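Local coordinates for phosphate ABC transporter, phosphate-binding protein (Clostridium perfringens, PDB 4Q8R) that probably captures phosphate with high affinity outside the cell membrane and hands it to an ABC-type phosphate importer, at residues I55-D61 with R206-V211; E73-A77 with I225-L229; I45-M49 with E65-L71; V6-T12 with I34-G40; I173-Y177 with K239-I243. All coordinates share one frame; numbering follows the deposited sequence.

Contact 1: I55-D61 with R206-V211. With ZN (zinc ion), chain F; PO4 (phosphate ion), chain B.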
# COMPACT_ATOMS: atom_id res chain seq x y z
N ILE A 55 -17.64 4.65 -1.75
CA ILE A 55 -16.66 3.63 -1.99
C ILE A 55 -15.51 3.73 -0.99
O ILE A 55 -15.04 4.82 -0.77
CB ILE A 55 -16.10 3.71 -3.41
CG1 ILE A 55 -17.22 3.56 -4.45
CG2 ILE A 55 -15.01 2.65 -3.65
CD1 ILE A 55 -16.86 3.98 -5.89
N GLY A 56 -15.12 2.62 -0.39
CA GLY A 56 -13.87 2.53 0.39
C GLY A 56 -12.75 1.97 -0.48
O GLY A 56 -12.97 1.07 -1.29
N MET A 57 -11.56 2.52 -0.34
CA MET A 57 -10.41 1.95 -0.94
C MET A 57 -9.54 1.28 0.08
O MET A 57 -9.21 1.90 1.14
CB MET A 57 -9.72 2.92 -1.88
CG MET A 57 -9.17 4.17 -1.36
SD MET A 57 -8.78 5.45 -2.63
CE MET A 57 -8.26 6.65 -1.33
N ALA A 58 -9.19 0.04 -0.20
CA ALA A 58 -8.36 -0.77 0.71
C ALA A 58 -7.17 -1.39 -0.02
O ALA A 58 -7.27 -1.80 -1.23
CB ALA A 58 -9.17 -1.83 1.31
N SER A 59 -6.08 -1.52 0.70
CA SER A 59 -4.86 -2.15 0.18
C SER A 59 -4.56 -3.45 0.95
O SER A 59 -3.40 -3.94 1.03
CB SER A 59 -3.71 -1.18 0.27
OG SER A 59 -3.40 -0.88 1.61
N ARG A 60 -5.61 -4.03 1.52
CA ARG A 60 -5.57 -5.37 2.12
C ARG A 60 -6.92 -6.01 1.84
O ARG A 60 -7.88 -5.30 1.47
CB ARG A 60 -5.35 -5.32 3.65
CG ARG A 60 -6.37 -4.49 4.39
CD ARG A 60 -6.41 -4.91 5.83
NE ARG A 60 -7.17 -4.03 6.69
CZ ARG A 60 -8.46 -4.14 6.92
NH1 ARG A 60 -9.18 -5.09 6.31
NH2 ARG A 60 -9.03 -3.32 7.80
N ASP A 61 -7.02 -7.31 2.02
CA ASP A 61 -8.31 -7.93 1.92
C ASP A 61 -9.20 -7.47 3.10
O ASP A 61 -8.70 -7.05 4.14
CB ASP A 61 -8.20 -9.42 1.96
CG ASP A 61 -9.39 -10.07 1.37
OD1 ASP A 61 -10.38 -9.39 0.96
OD2 ASP A 61 -9.36 -11.27 1.31
N ARG A 206 -0.15 -7.46 -2.41
CA ARG A 206 -1.48 -7.44 -1.85
C ARG A 206 -2.46 -6.82 -2.89
O ARG A 206 -2.01 -6.16 -3.85
CB ARG A 206 -1.53 -6.70 -0.49
CG ARG A 206 -0.61 -5.52 -0.36
CD ARG A 206 -1.12 -4.36 -1.23
NE ARG A 206 -0.29 -3.17 -1.17
CZ ARG A 206 -0.24 -2.33 -0.16
NH1 ARG A 206 0.55 -1.29 -0.24
NH2 ARG A 206 -0.96 -2.56 0.97
N PRO A 207 -3.76 -7.10 -2.76
CA PRO A 207 -4.72 -6.44 -3.68
C PRO A 207 -5.01 -4.99 -3.31
O PRO A 207 -4.89 -4.57 -2.14
CB PRO A 207 -6.00 -7.27 -3.47
CG PRO A 207 -5.94 -7.67 -1.99
CD PRO A 207 -4.44 -8.01 -1.82
N PHE A 208 -5.45 -4.24 -4.31
CA PHE A 208 -6.19 -3.00 -4.16
C PHE A 208 -7.64 -3.31 -4.40
O PHE A 208 -7.97 -3.91 -5.45
CB PHE A 208 -5.72 -1.93 -5.12
CG PHE A 208 -4.39 -1.27 -4.79
CD1 PHE A 208 -3.61 -1.58 -3.64
CD2 PHE A 208 -3.91 -0.25 -5.63
CE1 PHE A 208 -2.43 -0.90 -3.39
CE2 PHE A 208 -2.76 0.43 -5.35
CZ PHE A 208 -2.00 0.11 -4.22
N LEU A 209 -8.49 -2.95 -3.43
CA LEU A 209 -9.93 -3.17 -3.50
C LEU A 209 -10.70 -1.89 -3.43
O LEU A 209 -10.35 -0.95 -2.68
CB LEU A 209 -10.41 -4.07 -2.34
CG LEU A 209 -9.74 -5.41 -2.12
CD1 LEU A 209 -10.27 -6.05 -0.84
CD2 LEU A 209 -9.90 -6.29 -3.34
N ALA A 210 -11.76 -1.82 -4.25
CA ALA A 210 -12.82 -0.87 -4.08
C ALA A 210 -13.95 -1.67 -3.42
O ALA A 210 -14.31 -2.77 -3.92
CB ALA A 210 -13.27 -0.40 -5.47
N VAL A 211 -14.49 -1.16 -2.30
CA VAL A 211 -15.49 -1.81 -1.53
C VAL A 211 -16.68 -0.87 -1.35
O VAL A 211 -16.55 0.34 -1.28
CB VAL A 211 -14.98 -2.34 -0.16
CG1 VAL A 211 -13.79 -3.26 -0.35
CG2 VAL A 211 -14.66 -1.19 0.82
ZN ZN F . -12.00 -10.22 0.10
P PO4 B . -2.71 2.09 3.43
O1 PO4 B . -3.99 1.48 4.03
O2 PO4 B . -2.68 3.60 3.61
O3 PO4 B . -1.48 1.37 3.97
O4 PO4 B . -2.72 1.76 1.90
O HOH W 1 -10.88 -10.47 -1.23
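Arg206 folds back over Ser59. With CG between its own backbone N and carbonyl carbon (chi1 36°) and a second bend at CG, the chain carries the guanidinium round until one face lies against Ser59 CB. NH2 then donates to Ser59 O at 2.8 Å, a bent bond (142°) whose acceptor sits somewhat out of the guanidinium plane. Asp79, through a salt bridge to NE, and Thr131, at NH1, fix the other corners of the group. Ser59 OG also lies beside NH2 but is not hydrogen-bonded to it; its bond goes to O4 of the phosphate ion, at 2.7 Å. The Phe208 ring meets Ser59 obliquely, CE1 lying 3.9 Å from Ser59 CB.

Further along, Leu209 CD1 packs on Arg60 O (3.4 Å), a buried carbonyl with no polar partner in the model, and on Asp61 OD1 at 3.8 Å. That same OD1 binds a zinc ion, at 2.0 Å, which Glu73 also ligates. Behind these side chains the strands pair in antiparallel fashion: Gly56 with Val211 and Ala58 with Leu209 are the hydrogen-bonded pairs. A strand returning antiparallel between 55-58 and 71-86 is the signature of the class II periplasmic binding protein fold, and here Ser59, just past strand 55-58, reaches the phosphate.

Contact 2: E73-A77 with I225-L229. With ZN (zinc ion), chain F.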
# COMPACT_ATOMS: atom_id res chain seq x y z
N GLU A 73 -16.70 -6.50 -2.84
CA GLU A 73 -15.36 -6.11 -3.19
C GLU A 73 -15.07 -6.22 -4.64
O GLU A 73 -15.53 -7.15 -5.35
CB GLU A 73 -14.37 -6.98 -2.44
CG GLU A 73 -14.82 -7.25 -1.05
CD GLU A 73 -14.01 -8.37 -0.48
OE1 GLU A 73 -14.61 -9.34 -0.00
OE2 GLU A 73 -12.77 -8.30 -0.60
N VAL A 74 -14.31 -5.26 -5.12
CA VAL A 74 -13.85 -5.29 -6.53
C VAL A 74 -12.33 -5.09 -6.49
O VAL A 74 -11.85 -4.02 -6.09
CB VAL A 74 -14.51 -4.18 -7.38
CG1 VAL A 74 -13.91 -4.11 -8.74
CG2 VAL A 74 -15.99 -4.40 -7.46
N GLU A 75 -11.59 -6.09 -6.96
CA GLU A 75 -10.18 -5.95 -7.10
C GLU A 75 -9.91 -5.02 -8.31
O GLU A 75 -10.33 -5.33 -9.46
CB GLU A 75 -9.56 -7.34 -7.24
CG GLU A 75 -8.07 -7.40 -7.22
CD GLU A 75 -7.51 -8.85 -7.28
OE1 GLU A 75 -8.11 -9.79 -6.68
OE2 GLU A 75 -6.44 -9.06 -7.91
N ILE A 76 -9.19 -3.92 -8.09
CA ILE A 76 -8.83 -2.98 -9.18
C ILE A 76 -7.37 -3.00 -9.67
O ILE A 76 -7.07 -2.51 -10.76
CB ILE A 76 -9.19 -1.53 -8.87
CG1 ILE A 76 -8.48 -1.03 -7.61
CG2 ILE A 76 -10.68 -1.36 -8.69
CD1 ILE A 76 -8.69 0.47 -7.33
N ALA A 77 -6.50 -3.61 -8.87
CA ALA A 77 -5.05 -3.73 -9.12
C ALA A 77 -4.46 -4.70 -8.11
O ALA A 77 -5.11 -5.02 -7.09
CB ALA A 77 -4.33 -2.40 -9.04
N ILE A 225 -16.11 2.67 -11.27
CA ILE A 225 -15.43 1.41 -11.04
C ILE A 225 -15.26 0.68 -12.40
O ILE A 225 -14.23 0.06 -12.67
CB ILE A 225 -16.24 0.56 -10.10
CG1 ILE A 225 -16.19 1.20 -8.68
CG2 ILE A 225 -15.74 -0.86 -10.10
CD1 ILE A 225 -17.04 0.51 -7.64
N ASP A 226 -16.30 0.69 -13.23
CA ASP A 226 -16.22 0.06 -14.56
C ASP A 226 -15.12 0.71 -15.39
O ASP A 226 -14.40 0.03 -16.15
CB ASP A 226 -17.60 0.09 -15.25
CG ASP A 226 -18.60 -0.93 -14.66
OD1 ASP A 226 -18.21 -1.89 -13.93
OD2 ASP A 226 -19.82 -0.75 -14.91
N PHE A 227 -14.95 2.03 -15.25
CA PHE A 227 -13.88 2.70 -15.97
C PHE A 227 -12.51 2.23 -15.50
O PHE A 227 -11.61 2.03 -16.26
CB PHE A 227 -13.96 4.18 -15.80
CG PHE A 227 -12.80 4.89 -16.37
CD1 PHE A 227 -12.71 5.08 -17.75
CD2 PHE A 227 -11.75 5.35 -15.56
CE1 PHE A 227 -11.63 5.76 -18.28
CE2 PHE A 227 -10.66 6.00 -16.10
CZ PHE A 227 -10.59 6.21 -17.46
N ILE A 228 -12.35 2.10 -14.18
CA ILE A 228 -11.06 1.64 -13.63
C ILE A 228 -10.71 0.24 -14.14
O ILE A 228 -9.54 -0.09 -14.39
CB ILE A 228 -11.08 1.66 -12.09
CG1 ILE A 228 -11.22 3.07 -11.57
CG2 ILE A 228 -9.81 0.97 -11.53
CD1 ILE A 228 -11.48 3.07 -10.04
N LEU A 229 -11.74 -0.58 -14.35
CA LEU A 229 -11.54 -1.95 -14.81
C LEU A 229 -11.39 -2.08 -16.32
O LEU A 229 -11.03 -3.16 -16.83
CB LEU A 229 -12.66 -2.87 -14.39
CG LEU A 229 -12.82 -3.05 -12.88
CD1 LEU A 229 -14.08 -3.82 -12.58
CD2 LEU A 229 -11.57 -3.71 -12.30
ZN ZN F . -12.00 -10.22 0.10
O HOH W 1 -10.88 -10.47 -1.23
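Ile76 and Ile228, in contact through their side chains, also share a polar partner: both of their carbonyl oxygens accept from Gln234 NE2, so a single amide nitrogen ties strand 73-77 to helix 225-229. Between the two segments themselves everything is apolar. Ile228 CG2 comes up under Ile76 CB at 3.7 Å and lies almost as near to CG2 of the same isoleucine, branch against branch.

Val74 supplies the second patch. Its CG1, set opposite the backbone N (chi1 173°), fits between two residues one helical turn apart, 4.0 Å from Ile225 CG2 and 3.9 Å from Leu229 CD1. Leu229 divides its methyls, CD1 on Val74 and CD2 on the backbone at Glu75 O, 3.5 Å away. The axes of the short segments run 9.1 Å apart at 42°, a helix packed on a face of the sheet. Helix 219-229 follows strand 205-213, the neighbour of 71-86, and so folds back over the sheet of this binding-protein lobe, where Tyr212 touches both Val74 and Ile225. Met18 of helix 15-28 adds to the cover over Ile76.

Two glutamates line the strand's other side. Glu75 points away from the helix, and Glu73, modelled in two conformers, in one of them places OE2 2.2 Å from the zinc ion that Asp61 also binds. Its OE1 forms a salt bridge with Lys67 NZ, the ammonium group of a residue in the preceding helix.

Contact 3: I45-M49 with E65-L71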
# COMPACT_ATOMS: atom_id res chain seq x y z
N ILE A 45 -12.59 1.58 4.85
CA ILE A 45 -13.47 0.42 4.95
C ILE A 45 -14.59 0.71 5.92
O ILE A 45 -15.79 0.44 5.62
CB ILE A 45 -12.75 -0.86 5.34
CG1 ILE A 45 -11.78 -1.32 4.23
CG2 ILE A 45 -13.72 -1.97 5.65
CD1 ILE A 45 -10.75 -2.31 4.69
N LYS A 46 -14.24 1.25 7.07
CA LYS A 46 -15.27 1.63 8.04
C LYS A 46 -16.21 2.71 7.53
O LYS A 46 -17.46 2.65 7.78
CB LYS A 46 -14.57 2.14 9.30
CG LYS A 46 -15.53 2.55 10.37
CD LYS A 46 -16.31 1.34 10.82
CE LYS A 46 -15.61 0.48 11.86
NZ LYS A 46 -16.76 0.20 12.71
N ASN A 47 -15.68 3.68 6.78
CA ASN A 47 -16.54 4.68 6.16
C ASN A 47 -17.53 4.06 5.15
O ASN A 47 -18.72 4.45 5.07
CB ASN A 47 -15.74 5.77 5.47
CG ASN A 47 -15.18 6.79 6.43
OD1 ASN A 47 -15.64 6.90 7.59
ND2 ASN A 47 -14.21 7.57 5.96
N ALA A 48 -17.07 3.06 4.40
CA ALA A 48 -17.98 2.33 3.51
C ALA A 48 -19.02 1.51 4.29
O ALA A 48 -20.18 1.50 3.90
CB ALA A 48 -17.19 1.46 2.53
N MET A 49 -18.63 0.85 5.38
CA MET A 49 -19.56 0.09 6.20
C MET A 49 -20.62 1.02 6.78
O MET A 49 -21.78 0.65 6.94
CB MET A 49 -18.83 -0.57 7.39
CG MET A 49 -17.88 -1.70 7.02
SD MET A 49 -16.75 -2.09 8.36
CE MET A 49 -17.93 -2.82 9.53
N GLU A 65 -15.50 -9.66 9.40
CA GLU A 65 -16.54 -8.75 9.93
C GLU A 65 -16.91 -7.52 9.11
O GLU A 65 -18.02 -6.94 9.25
CB GLU A 65 -15.98 -8.12 11.10
CG GLU A 65 -16.07 -8.86 12.28
CD GLU A 65 -15.52 -8.01 13.36
OE1 GLU A 65 -16.33 -7.77 14.32
OE2 GLU A 65 -14.31 -7.61 13.18
N GLU A 66 -15.96 -7.07 8.33
CA GLU A 66 -16.14 -5.96 7.43
C GLU A 66 -17.00 -6.47 6.30
O GLU A 66 -17.88 -5.79 5.81
CB GLU A 66 -14.78 -5.41 6.90
CG GLU A 66 -13.92 -4.80 7.99
CD GLU A 66 -12.46 -4.51 7.61
OE1 GLU A 66 -11.87 -3.59 8.21
OE2 GLU A 66 -11.90 -5.21 6.72
N LYS A 67 -16.74 -7.71 5.90
CA LYS A 67 -17.53 -8.37 4.89
C LYS A 67 -18.98 -8.52 5.30
O LYS A 67 -19.86 -8.27 4.46
CB LYS A 67 -16.89 -9.73 4.56
CG LYS A 67 -17.45 -10.42 3.33
CD LYS A 67 -17.01 -9.75 2.05
CE LYS A 67 -17.97 -10.11 0.93
NZ LYS A 67 -17.56 -9.48 -0.35
N GLN A 68 -19.19 -8.91 6.57
CA GLN A 68 -20.48 -9.08 7.22
C GLN A 68 -21.32 -7.82 7.27
O GLN A 68 -22.52 -7.89 7.38
CB GLN A 68 -20.27 -9.61 8.68
CG GLN A 68 -20.30 -11.11 8.82
CD GLN A 68 -21.67 -11.67 8.44
OE1 GLN A 68 -21.91 -12.05 7.28
NE2 GLN A 68 -22.60 -11.70 9.40
N ALA A 69 -20.71 -6.66 7.19
CA ALA A 69 -21.47 -5.43 7.12
C ALA A 69 -22.13 -5.26 5.77
O ALA A 69 -22.77 -4.24 5.54
CB ALA A 69 -20.59 -4.23 7.40
N GLY A 70 -21.95 -6.23 4.86
CA GLY A 70 -22.59 -6.21 3.52
C GLY A 70 -21.72 -5.59 2.43
O GLY A 70 -22.24 -4.99 1.48
N LEU A 71 -20.40 -5.68 2.57
CA LEU A 71 -19.53 -5.04 1.58
C LEU A 71 -19.19 -5.95 0.43
O LEU A 71 -18.81 -7.08 0.64
CB LEU A 71 -18.24 -4.51 2.20
CG LEU A 71 -18.27 -3.33 3.17
CD1 LEU A 71 -16.84 -3.15 3.74
CD2 LEU A 71 -18.79 -2.05 2.53
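Met49 reaches from its helix into the bend formed by 65-71, and each of its atoms finds something there. CB lies 4.1 Å from Ala69 CB. CG sits between two methyls, Ala69 CB and Leu71 CD1, each at 3.7 Å. SD passes over the aliphatic part of Glu66, 3.9 Å from its CG, the two chains crossing at about a right angle. A bend at the sulfur (chi3 69°) then turns CE back to Ala69 CB, again at 3.7 Å, so this one methyl is held by both CG and CE of the methionine.

One turn earlier, Ile45 lays CG2 against the carboxylate carbon of Glu66, CD, at 3.4 Å. The carboxylate itself is held from elsewhere, OE2 taking a salt bridge from Arg60 and a hydrogen bond from the backbone N of Lys63. Leu71 splits its methyls, CD1 to Ile45 and Met49, CD2 to Ala48 CB at 3.9 Å. The chain reaches that position through a tight exit from the helix: Gly70 takes positive phi, and Lys67 O accepts from both Gly70 N and Leu71 N.

Helices 41-50 and 64-68 come just before and just after strand 55-58 in the chain. They pack together here at the lobe's periphery, while Ala48 and Leu71 both rest on Val211 of strand 205-213 beneath them.

Contact 4: V6-T12 with I34-G40. With PO4 (phosphate ion), chain B.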
# COMPACT_ATOMS: atom_id res chain seq x y z
N VAL A 6 -19.31 11.48 -6.08
CA VAL A 6 -18.96 10.16 -5.61
C VAL A 6 -17.85 10.27 -4.54
O VAL A 6 -16.76 10.72 -4.82
CB VAL A 6 -18.46 9.19 -6.72
CG1 VAL A 6 -18.17 7.79 -6.14
CG2 VAL A 6 -19.49 9.03 -7.82
N SER A 7 -18.18 9.91 -3.30
CA SER A 7 -17.24 10.00 -2.22
C SER A 7 -16.47 8.70 -2.01
O SER A 7 -17.03 7.62 -1.86
CB SER A 7 -17.97 10.41 -0.95
OG SER A 7 -18.88 9.40 -0.63
N ILE A 8 -15.14 8.82 -2.01
CA ILE A 8 -14.27 7.68 -1.84
C ILE A 8 -13.24 7.98 -0.76
O ILE A 8 -12.66 9.05 -0.76
CB ILE A 8 -13.50 7.36 -3.17
CG1 ILE A 8 -14.48 7.25 -4.36
CG2 ILE A 8 -12.62 6.14 -3.03
CD1 ILE A 8 -13.79 6.93 -5.65
N SER A 9 -13.03 7.07 0.16
CA SER A 9 -11.98 7.25 1.16
C SER A 9 -11.28 5.96 1.45
O SER A 9 -11.81 4.86 1.25
CB SER A 9 -12.59 7.85 2.45
OG SER A 9 -13.41 6.96 3.14
N GLY A 10 -10.04 6.09 1.95
CA GLY A 10 -9.30 4.98 2.45
C GLY A 10 -7.82 5.01 2.14
O GLY A 10 -7.16 6.07 2.30
N SER A 11 -7.33 3.89 1.69
CA SER A 11 -5.91 3.59 1.52
C SER A 11 -5.08 4.75 0.96
O SER A 11 -5.40 5.27 -0.14
CB SER A 11 -5.81 2.39 0.59
OG SER A 11 -4.51 2.14 0.11
N THR A 12 -3.96 5.04 1.61
CA THR A 12 -2.98 5.93 1.07
C THR A 12 -2.24 5.29 -0.12
O THR A 12 -1.77 6.02 -1.01
CB THR A 12 -1.99 6.47 2.12
OG1 THR A 12 -1.14 5.44 2.60
CG2 THR A 12 -2.73 7.13 3.26
N ILE A 34 -15.53 13.09 -8.48
CA ILE A 34 -15.03 12.06 -7.62
C ILE A 34 -14.26 12.74 -6.50
O ILE A 34 -13.34 13.52 -6.77
CB ILE A 34 -14.01 11.11 -8.32
CG1 ILE A 34 -14.63 10.48 -9.54
CG2 ILE A 34 -13.57 10.01 -7.39
CD1 ILE A 34 -15.84 9.70 -9.28
N GLU A 35 -14.61 12.42 -5.27
CA GLU A 35 -13.99 13.05 -4.05
C GLU A 35 -13.17 11.95 -3.35
O GLU A 35 -13.71 10.95 -2.96
CB GLU A 35 -15.04 13.61 -3.12
CG GLU A 35 -15.82 14.78 -3.73
CD GLU A 35 -17.18 15.10 -3.06
OE1 GLU A 35 -17.85 16.03 -3.54
OE2 GLU A 35 -17.58 14.45 -2.08
N ILE A 36 -11.85 12.15 -3.20
CA ILE A 36 -10.96 11.15 -2.69
C ILE A 36 -10.30 11.67 -1.41
O ILE A 36 -9.63 12.71 -1.46
CB ILE A 36 -9.83 10.78 -3.69
CG1 ILE A 36 -10.46 10.29 -5.01
CG2 ILE A 36 -8.89 9.73 -3.16
CD1 ILE A 36 -9.56 10.43 -6.21
N ASN A 37 -10.46 10.95 -0.29
CA ASN A 37 -9.82 11.30 0.98
C ASN A 37 -8.95 10.14 1.45
O ASN A 37 -9.42 9.02 1.62
CB ASN A 37 -10.94 11.54 1.97
CG ASN A 37 -10.45 12.18 3.22
OD1 ASN A 37 -9.32 12.72 3.29
ND2 ASN A 37 -11.27 12.08 4.26
N GLN A 38 -7.65 10.37 1.56
CA GLN A 38 -6.70 9.37 1.86
C GLN A 38 -6.46 9.34 3.38
O GLN A 38 -5.86 10.25 3.95
CB GLN A 38 -5.36 9.67 1.19
CG GLN A 38 -5.49 9.60 -0.31
CD GLN A 38 -4.22 9.86 -1.03
OE1 GLN A 38 -3.23 9.20 -0.74
NE2 GLN A 38 -4.24 10.75 -2.01
N ILE A 39 -6.97 8.29 3.99
CA ILE A 39 -7.02 8.17 5.45
C ILE A 39 -6.57 6.80 5.96
O ILE A 39 -6.65 6.52 7.16
CB ILE A 39 -8.47 8.49 5.94
CG1 ILE A 39 -9.50 7.53 5.35
CG2 ILE A 39 -8.78 9.93 5.73
CD1 ILE A 39 -10.92 7.78 5.81
N GLY A 40 -6.10 5.93 5.08
CA GLY A 40 -5.73 4.59 5.34
C GLY A 40 -6.85 3.57 5.20
O GLY A 40 -8.04 3.94 5.27
P PO4 B . -2.71 2.09 3.43
O1 PO4 B . -3.99 1.48 4.03
O2 PO4 B . -2.68 3.60 3.61
O3 PO4 B . -1.48 1.37 3.97
O4 PO4 B . -2.72 1.76 1.90
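Backbone hydrogen bonds join Val6-Gly10 to Ile34-Gln38 as the parallel strands of a beta-alpha-beta unit whose crossover is helix 15-28, with Ile8 N to Glu35 O the shortest rung at 2.7 Å. At the end of the ladder Gly10 O takes two donors from the same face of its carbonyl plane: Ile39 N at 2.8 Å, moderately tilted, and Gly40 N at 3.0 Å, standing well above the plane and off the lone pairs. This double grip turns the second chain toward helix 41-50, for which Gly40 is the N-cap residue.

Apolar contacts gather at the opposite end. Ile34 spreads its branches, CD1 alongside Val6 CB (3.7 Å) and CG2 against Ile8 CD1 (3.5 Å), on the face that helices 15-28 and 219-229 cover.

Phosphate bonds come from the loop after strand 6-10. Ser11 OG, anti to the backbone N (chi1 168°), donates to O4 at 2.6 Å. Thr12 binds O2 twice, through N at 2.8 Å and OG1 at 2.6 Å.

All three groups are neutral donors. Added to the hydroxyls of Ser13, Ser41, Ser59, Ser129 and Thr131, they suit an anion held by hydrogen bonds, probably helped by the helix N-termini that follow these strands.

Contact 5: I173-Y177 with K239-I243. With ZN (zinc ion), chain C.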
# COMPACT_ATOMS: atom_id res chain seq x y z
N ILE A 173 6.43 0.42 1.79
CA ILE A 173 5.56 1.29 1.04
C ILE A 173 5.17 0.66 -0.27
O ILE A 173 5.91 -0.14 -0.83
CB ILE A 173 6.30 2.59 0.78
CG1 ILE A 173 5.37 3.72 0.44
CG2 ILE A 173 7.39 2.44 -0.33
CD1 ILE A 173 6.02 5.06 0.46
N SER A 174 3.98 0.99 -0.78
CA SER A 174 3.55 0.56 -2.11
C SER A 174 4.59 0.96 -3.19
O SER A 174 5.16 2.05 -3.15
CB SER A 174 2.24 1.28 -2.44
OG SER A 174 1.94 1.23 -3.83
N PHE A 175 4.76 0.08 -4.17
CA PHE A 175 5.62 0.35 -5.31
C PHE A 175 5.22 1.68 -5.99
O PHE A 175 6.07 2.33 -6.66
CB PHE A 175 5.43 -0.73 -6.36
CG PHE A 175 6.11 -2.04 -6.10
CD1 PHE A 175 6.73 -2.39 -4.88
CD2 PHE A 175 6.11 -3.03 -7.15
CE1 PHE A 175 7.31 -3.61 -4.74
CE2 PHE A 175 6.74 -4.23 -7.01
CZ PHE A 175 7.33 -4.55 -5.76
N SER A 176 3.92 2.05 -5.88
CA SER A 176 3.39 3.27 -6.46
C SER A 176 4.13 4.54 -6.00
O SER A 176 4.13 5.57 -6.65
CB SER A 176 1.87 3.41 -6.19
OG SER A 176 1.31 4.22 -7.13
N TYR A 177 4.74 4.46 -4.80
CA TYR A 177 5.46 5.59 -4.23
C TYR A 177 6.96 5.50 -4.41
O TYR A 177 7.67 6.42 -4.02
CB TYR A 177 5.20 5.69 -2.73
CG TYR A 177 3.82 6.23 -2.37
CD1 TYR A 177 2.66 5.45 -2.54
CD2 TYR A 177 3.69 7.53 -1.88
CE1 TYR A 177 1.41 5.96 -2.18
CE2 TYR A 177 2.46 8.04 -1.57
CZ TYR A 177 1.32 7.28 -1.71
OH TYR A 177 0.16 7.87 -1.27
N LYS A 239 0.58 2.37 -15.23
CA LYS A 239 1.45 3.59 -15.21
C LYS A 239 1.84 4.04 -13.78
O LYS A 239 2.85 4.71 -13.59
CB LYS A 239 0.85 4.75 -16.03
CG LYS A 239 1.03 4.53 -17.52
CD LYS A 239 0.15 5.46 -18.37
CE LYS A 239 0.61 6.91 -18.27
NZ LYS A 239 0.57 7.58 -19.62
N GLU A 240 1.01 3.68 -12.81
CA GLU A 240 1.25 3.96 -11.38
C GLU A 240 2.07 2.84 -10.71
O GLU A 240 2.07 2.74 -9.49
CB GLU A 240 -0.10 4.20 -10.69
CG GLU A 240 -0.83 5.39 -11.22
CD GLU A 240 -0.17 6.72 -10.91
OE1 GLU A 240 0.48 6.83 -9.89
OE2 GLU A 240 -0.35 7.69 -11.67
N HIS A 241 2.78 2.02 -11.51
CA HIS A 241 3.61 0.91 -11.04
C HIS A 241 2.87 -0.21 -10.30
O HIS A 241 3.42 -0.94 -9.50
CB HIS A 241 4.71 1.46 -10.15
CG HIS A 241 5.37 2.67 -10.72
ND1 HIS A 241 6.03 2.65 -11.94
CD2 HIS A 241 5.45 3.95 -10.28
CE1 HIS A 241 6.50 3.85 -12.21
NE2 HIS A 241 6.17 4.66 -11.22
N LEU A 242 1.62 -0.39 -10.67
CA LEU A 242 0.79 -1.47 -10.19
C LEU A 242 0.69 -2.62 -11.16
O LEU A 242 1.16 -2.52 -12.30
CB LEU A 242 -0.57 -0.93 -9.87
CG LEU A 242 -0.61 0.32 -8.97
CD1 LEU A 242 -2.04 0.79 -8.79
CD2 LEU A 242 0.06 0.09 -7.60
N ILE A 243 0.03 -3.67 -10.75
CA ILE A 243 -0.17 -4.85 -11.57
C ILE A 243 -1.63 -4.93 -12.01
O ILE A 243 -2.53 -4.85 -11.19
CB ILE A 243 0.20 -6.12 -10.80
CG1 ILE A 243 1.70 -6.17 -10.48
CG2 ILE A 243 -0.22 -7.37 -11.54
CD1 ILE A 243 2.12 -5.23 -9.37
ZN ZN C . 6.17 6.98 -11.18
O HOH W 2 3.05 6.24 -9.10
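This is a small, mostly polar contact between a turn and a helix end: Ser176, in the 3-10 turn after strand 169-174, meets Glu240 and His241 where a Schellman motif closes helix 231-239. His241 is the C-prime residue with positive phi, its N bonded to Ala238 O and Leu242 N to Val237 O. The turn has its own lock, an ST turn in which Ser174 OG accepts from Ser176 N at 3.0 Å while also bonding Asp79.

One direct hydrogen bond links the two. Ser176 OG, swung opposite its backbone N (chi1 -156°), donates to Glu240 O at 2.9 Å, in the carbonyl plane and on a lone pair. A water doubles the link, donating to Ser176 O and to Glu240 OE1, both at 2.8 Å; the bend in the glutamate chain at CG brings OE1 round to it.

Other contacts flank the bond. Leu242 CD2 lies 4.0 Å from Ser176 CB, and His241 O lies at the edge of the Phe175 ring, near its plane, 4.1 Å from CD2. The histidine ring has Lys239 O over its centre, 4.0 Å above the plane, and from the edge its NE2 binds a zinc ion at 2.3 Å.

Contacts 1 and 4 are strand pairings in one sheet, where 55-58 of contact 1 runs beside 6-10 of contact 4, and both end at the phosphate; contact 1 is the buried one, contact 4 more open along its outer strand. Contacts 2 and 3 are apolar packings of helices, on the sheet and on each other, and lie farther out. They meet at the edge of the zinc site shared by contacts 1 and 2, where Lys67 pairs with Glu73. Contact 5, partly buried near the chain's centre, relies on serine, water and carbonyl groups instead, and has a zinc ion of its own; Leu242 brings it against Phe208 and Ala77, and Tyr177 OH bonds Thr12 O of contact 4.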